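Local coordinates for mannan endo-1,4-beta-mannosidase (Bacillus subtilis, PDB 3CBW), which hydrolyses internal beta-1,4-mannosidic linkages in mannan, galactomannan and glucomannan, contributing to glucomannan breakdown as a secreted family 26 glycoside hydrolase, at residues D254-N259 / I294-P299; P14-A19 / G216-I221. The protein carries 3 engineered substitutions. All coordinates share one frame; numbering follows the deposited sequence.

Contact 1: D254-N259 / I294-P299; sequences DAYSIN and IKQKYP
With CG beside its own backbone N (chi1 -36°), Y298 sends its phenol across to the turn at A255-I258. Its OH sits between two backbone groups. It donates to A255 O at 2.7 Å, with that oxygen in the plane of the ring at its edge, and accepts from I258 N at 3.1 Å, a more bent bond with 143° at the hydrogen. One hydroxyl thus serves both polar groups, and I258 CB packs 4.0 Å from Y298 CZ as the two side chains cross at about a right angle. K297 CB lies over the centre of one face of the same ring. K297 CG lies 3.9 Å from Y256 CD1, and bends at chi2 and chi3 fold the chain so that CE comes to 3.8 Å from Y256 O. Q296 NE2 approaches the edge of the Y256 ring; Y256 OH and Q296 NE2 both bond to N292. A type I turn spans D254-S257, and D254 OD1 forms an Asx turn by taking the Y256 N-H at 2.9 Å. The loop after strand 245-252 rests on helix 287-297, where A293 meets A255, Y256 and Y298, while F273 of strand 271-278 meets Y298 edge-to-face and also touches I258.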
loop_
_atom_site.group_PDB
_atom_site.type_symbol
_atom_site.label_atom_id
_atom_site.label_comp_id
_atom_site.label_asym_id
_atom_site.label_seq_id
_atom_site.Cartn_x
_atom_site.Cartn_y
_atom_site.Cartn_z
ATOM N N ASP A 254 -2.891 -4.551 -20.586
ATOM C CA ASP A 254 -4.221 -4.072 -20.942
ATOM C C ASP A 254 -4.863 -3.438 -19.715
ATOM O O ASP A 254 -5.312 -4.142 -18.802
ATOM C CB ASP A 254 -5.059 -5.255 -21.430
ATOM C CG ASP A 254 -6.464 -4.869 -21.854
ATOM O OD1 ASP A 254 -6.863 -3.696 -21.720
ATOM O OD2 ASP A 254 -7.174 -5.777 -22.334
ATOM N N ALA A 255 -4.925 -2.109 -19.708
ATOM C CA ALA A 255 -5.509 -1.372 -18.590
ATOM C C ALA A 255 -6.992 -1.606 -18.384
ATOM O O ALA A 255 -7.511 -1.323 -17.321
ATOM C CB ALA A 255 -5.266 0.114 -18.775
ATOM N N TYR A 256 -7.676 -2.122 -19.394
ATOM C CA TYR A 256 -9.127 -2.188 -19.378
ATOM C C TYR A 256 -9.657 -3.548 -18.936
ATOM O O TYR A 256 -10.868 -3.701 -18.747
ATOM C CB TYR A 256 -9.664 -1.848 -20.767
ATOM C CG TYR A 256 -9.336 -0.440 -21.213
ATOM C CD1 TYR A 256 -10.297 0.559 -21.169
ATOM C CD2 TYR A 256 -8.062 -0.114 -21.680
ATOM C CE1 TYR A 256 -10.002 1.854 -21.589
ATOM C CE2 TYR A 256 -7.761 1.169 -22.077
ATOM C CZ TYR A 256 -8.725 2.134 -22.037
ATOM O OH TYR A 256 -8.396 3.392 -22.474
ATOM N N SER A 257 -8.749 -4.511 -18.779
ATOM C CA SER A 257 -9.104 -5.894 -18.470
ATOM C C SER A 257 -8.727 -6.311 -17.059
ATOM O O SER A 257 -8.685 -7.503 -16.753
ATOM C CB SER A 257 -8.448 -6.834 -19.478
ATOM O OG SER A 257 -9.093 -6.709 -20.729
ATOM N N ILE A 258 -8.458 -5.339 -16.197
ATOM C CA ILE A 258 -8.057 -5.658 -14.833
ATOM C C ILE A 258 -9.250 -6.224 -14.080
ATOM O O ILE A 258 -10.328 -5.631 -14.076
ATOM C CB ILE A 258 -7.474 -4.436 -14.105
ATOM C CG1 ILE A 258 -6.288 -3.858 -14.888
ATOM C CG2 ILE A 258 -7.028 -4.835 -12.702
ATOM C CD1 ILE A 258 -5.851 -2.462 -14.440
ATOM N N ASN A 259 -9.053 -7.398 -13.487
ATOM C CA ASN A 259 -10.094 -8.090 -12.746
ATOM C C ASN A 259 -10.047 -7.724 -11.268
ATOM O O ASN A 259 -8.965 -7.650 -10.680
ATOM C CB ASN A 259 -9.881 -9.600 -12.935
ATOM C CG ASN A 259 -10.912 -10.451 -12.228
ATOM O OD1 ASN A 259 -10.874 -10.609 -11.006
ATOM N ND2 ASN A 259 -11.820 -11.048 -13.000
ATOM N N ILE A 294 -9.410 4.142 -15.946
ATOM C CA ILE A 294 -10.010 4.539 -14.670
ATOM C C ILE A 294 -11.323 5.289 -14.891
ATOM O O ILE A 294 -12.341 4.968 -14.268
ATOM C CB ILE A 294 -9.026 5.355 -13.798
ATOM C CG1 ILE A 294 -7.970 4.422 -13.207
ATOM C CG2 ILE A 294 -9.758 6.066 -12.688
ATOM C CD1 ILE A 294 -6.766 5.128 -12.607
ATOM N N LYS A 295 -11.302 6.258 -15.800
ATOM C CA LYS A 295 -12.502 7.049 -16.058
ATOM C C LYS A 295 -13.648 6.191 -16.588
ATOM O O LYS A 295 -14.808 6.372 -16.205
ATOM C CB LYS A 295 -12.208 8.159 -17.052
ATOM C CG LYS A 295 -11.245 9.188 -16.557
ATOM C CD LYS A 295 -11.200 10.302 -17.552
ATOM C CE LYS A 295 -10.111 11.254 -17.204
ATOM N NZ LYS A 295 -10.342 12.609 -17.784
ATOM N N GLN A 296 -13.333 5.248 -17.470
ATOM C CA GLN A 296 -14.371 4.440 -18.120
ATOM C C GLN A 296 -14.803 3.204 -17.335
ATOM O O GLN A 296 -15.967 2.793 -17.408
ATOM C CB GLN A 296 -13.890 3.979 -19.500
ATOM C CG GLN A 296 -13.660 5.094 -20.502
ATOM C CD GLN A 296 -13.829 4.611 -21.924
ATOM O OE1 GLN A 296 -14.901 4.122 -22.296
ATOM N NE2 GLN A 296 -12.775 4.722 -22.724
ATOM N N LYS A 297 -13.857 2.588 -16.626
ATOM C CA LYS A 297 -14.022 1.239 -16.054
ATOM C C LYS A 297 -13.934 1.225 -14.522
ATOM O O LYS A 297 -14.540 0.382 -13.883
ATOM C CB LYS A 297 -12.939 0.273 -16.576
ATOM C CG LYS A 297 -12.710 0.221 -18.101
ATOM C CD LYS A 297 -13.914 -0.293 -18.878
ATOM C CE LYS A 297 -14.184 -1.768 -18.632
ATOM N NZ LYS A 297 -15.372 -2.171 -19.436
ATOM N N TYR A 298 -13.141 2.124 -13.938
ATOM C CA TYR A 298 -12.844 2.054 -12.497
ATOM C C TYR A 298 -13.041 3.416 -11.817
ATOM O O TYR A 298 -12.148 3.906 -11.126
ATOM C CB TYR A 298 -11.406 1.532 -12.252
ATOM C CG TYR A 298 -10.913 0.476 -13.228
ATOM C CD1 TYR A 298 -11.473 -0.808 -13.270
ATOM C CD2 TYR A 298 -9.866 0.757 -14.103
ATOM C CE1 TYR A 298 -11.001 -1.773 -14.175
ATOM C CE2 TYR A 298 -9.393 -0.199 -15.003
ATOM C CZ TYR A 298 -9.973 -1.450 -15.041
ATOM O OH TYR A 298 -9.507 -2.396 -15.942
ATOM N N PRO A 299 -14.217 4.042 -11.986
ATOM C CA PRO A 299 -14.342 5.426 -11.542
ATOM C C PRO A 299 -14.227 5.665 -10.029
ATOM O O PRO A 299 -13.905 6.783 -9.620
ATOM C CB PRO A 299 -15.726 5.843 -12.069
ATOM C CG PRO A 299 -16.471 4.558 -12.153
ATOM C CD PRO A 299 -15.458 3.567 -12.626
#

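Contact 2: P14-A19 / G216-I221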
loop_
_atom_site.group_PDB
_atom_site.type_symbol
_atom_site.label_atom_id
_atom_site.label_comp_id
_atom_site.label_asym_id
_atom_site.label_seq_id
_atom_site.Cartn_x
_atom_site.Cartn_y
_atom_site.Cartn_z
ATOM N N PRO A 14 -11.922 6.266 10.152
ATOM C CA PRO A 14 -10.965 5.164 10.214
ATOM C C PRO A 14 -11.485 4.008 11.073
ATOM O O PRO A 14 -12.260 4.219 12.020
ATOM C CB PRO A 14 -9.750 5.802 10.895
ATOM C CG PRO A 14 -9.843 7.242 10.558
ATOM C CD PRO A 14 -11.307 7.549 10.558
ATOM N N VAL A 15 -11.052 2.793 10.759
ATOM C CA VAL A 15 -11.430 1.646 11.573
ATOM C C VAL A 15 -10.876 1.734 12.987
ATOM O O VAL A 15 -11.513 1.249 13.922
ATOM C CB VAL A 15 -11.060 0.289 10.931
ATOM C CG1 VAL A 15 -11.827 0.113 9.642
ATOM C CG2 VAL A 15 -9.565 0.153 10.711
ATOM N N ASN A 16 -9.712 2.351 13.161
ATOM C CA ASN A 16 -9.166 2.546 14.499
ATOM C C ASN A 16 -9.982 3.620 15.224
ATOM O O ASN A 16 -9.959 4.783 14.821
ATOM C CB ASN A 16 -7.705 2.966 14.380
ATOM C CG ASN A 16 -7.081 3.306 15.714
ATOM O OD1 ASN A 16 -7.708 3.190 16.763
ATOM N ND2 ASN A 16 -5.821 3.681 15.687
ATOM N N PRO A 17 -10.694 3.244 16.313
ATOM C CA PRO A 17 -11.570 4.214 16.982
ATOM C C PRO A 17 -10.822 5.378 17.631
ATOM O O PRO A 17 -11.417 6.407 17.911
ATOM C CB PRO A 17 -12.289 3.371 18.050
ATOM C CG PRO A 17 -11.410 2.240 18.308
ATOM C CD PRO A 17 -10.722 1.933 16.989
ATOM N N ASN A 18 -9.528 5.210 17.855
ATOM C CA ASN A 18 -8.706 6.229 18.493
ATOM C C ASN A 18 -7.809 6.958 17.511
ATOM O O ASN A 18 -6.830 7.582 17.909
ATOM C CB ASN A 18 -7.901 5.593 19.619
ATOM C CG ASN A 18 -8.793 5.020 20.693
ATOM O OD1 ASN A 18 -8.775 3.812 20.956
ATOM N ND2 ASN A 18 -9.630 5.863 21.267
ATOM N N ALA A 19 -8.150 6.903 16.229
ATOM C CA ALA A 19 -7.375 7.600 15.211
ATOM C C ALA A 19 -7.246 9.087 15.523
ATOM O O ALA A 19 -8.198 9.732 15.986
ATOM C CB ALA A 19 -8.014 7.406 13.850
ATOM N N GLY A 216 -0.356 1.272 20.094
ATOM C CA GLY A 216 -1.134 2.510 20.149
ATOM C C GLY A 216 -0.992 3.415 18.938
ATOM O O GLY A 216 -1.131 4.634 19.040
ATOM N N LEU A 217 -0.739 2.829 17.770
ATOM C CA LEU A 217 -0.467 3.632 16.576
ATOM C C LEU A 217 -1.759 4.159 15.950
ATOM O O LEU A 217 -2.533 3.399 15.374
ATOM C CB LEU A 217 0.389 2.854 15.576
ATOM C CG LEU A 217 1.776 2.461 16.102
ATOM C CD1 LEU A 217 2.434 1.465 15.182
ATOM C CD2 LEU A 217 2.714 3.648 16.304
ATOM N N ASP A 218 -1.980 5.466 16.078
ATOM C CA ASP A 218 -3.275 6.095 15.798
ATOM C C ASP A 218 -3.295 6.941 14.519
ATOM O O ASP A 218 -4.254 7.665 14.278
ATOM C CB ASP A 218 -3.729 6.917 17.027
ATOM C CG ASP A 218 -4.076 6.050 18.220
ATOM O OD1 ASP A 218 -4.483 4.890 18.020
ATOM O OD2 ASP A 218 -3.941 6.554 19.360
ATOM N N HIS A 219 -2.274 6.779 13.685
ATOM C CA HIS A 219 -2.113 7.559 12.462
ATOM C C HIS A 219 -2.145 6.660 11.223
ATOM O O HIS A 219 -1.806 7.113 10.137
ATOM C CB HIS A 219 -0.799 8.339 12.522
ATOM C CG HIS A 219 0.416 7.465 12.567
ATOM N ND1 HIS A 219 0.478 6.311 13.326
ATOM C CD2 HIS A 219 1.601 7.555 11.914
ATOM C CE1 HIS A 219 1.660 5.740 13.149
ATOM N NE2 HIS A 219 2.360 6.477 12.302
ATOM N N LEU A 220 -2.548 5.401 11.382
ATOM C CA LEU A 220 -2.515 4.439 10.277
ATOM C C LEU A 220 -3.865 4.263 9.609
ATOM O O LEU A 220 -4.905 4.151 10.266
ATOM C CB LEU A 220 -2.032 3.066 10.762
ATOM C CG LEU A 220 -0.690 3.028 11.499
ATOM C CD1 LEU A 220 -0.325 1.617 11.911
ATOM C CD2 LEU A 220 0.418 3.645 10.633
ATOM N N ILE A 221 -3.814 4.255 8.280
ATOM C CA ILE A 221 -4.955 3.946 7.419
ATOM C C ILE A 221 -4.609 2.611 6.778
ATOM O O ILE A 221 -3.590 2.484 6.105
ATOM C CB ILE A 221 -5.146 5.059 6.370
ATOM C CG1 ILE A 221 -5.570 6.367 7.064
ATOM C CG2 ILE A 221 -6.168 4.642 5.306
ATOM C CD1 ILE A 221 -5.640 7.573 6.143
HETATM O O HOH W 1 -7.707 3.094 10.922
HETATM O O HOH W 2 -4.659 3.961 13.047
#
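The amide plane of N16 and the carboxylate plane of D218 stand 53° apart: N16 ND2 donates nearly within its own amide plane to D218 OD1, on the anti side and 19° out of the carboxylate plane, at 2.9 Å and 161° at the hydrogen. N18 O lies over a face of that carboxylate, 3.2 Å from D218 CG; it cannot bond to D218 OD2, since both are acceptors. The motif is an Asx turn, N16 OD1 taking the N18 N-H at 2.9 Å, within a type I turn from N16 to A19. Holding CG anti to the backbone N, N16 reaches across toward the start of strand 220-224. There ND2 also donates to water 2, which passes hydrogens to L217 O and L220 O; water 1 joins N16 N to L220 O. With an alanine here, D218 OD1 would probably lose this donor, N18 N its turn acceptor and water 2 one of its three bonds, leaving it to L217 O and L220 O. Y208 and T212 of helix 194-214 pack on N16, and D218 N bonds to E163. A CA-H...O contact completes the join, A19 CA lying 3.3 Å from D218 O.

Contact 2 pairs segments that both lie earlier in the sequence than those of contact 1; their centres are 31 Å apart and their nearest atoms about 17 Å, so they do not meet. Both belong to the same parallel-stranded barrel, the TIM-barrel fold of family 26. Strand 220-224 begins at contact 2 and pairs in parallel with strand 245-252, whose following loop forms half of contact 1, so the two sit at opposite ends of neighbouring strands. Contact 2 joins the N-terminal loop to the N-terminal end of strand 220-224, away from the annotated sites. Contact 1 lies at the C-terminal end of the strands, where TIM-barrel enzymes carry their active sites; the I258 side chain is about 9 Å from that of Y251, a probable substrate-binding residue.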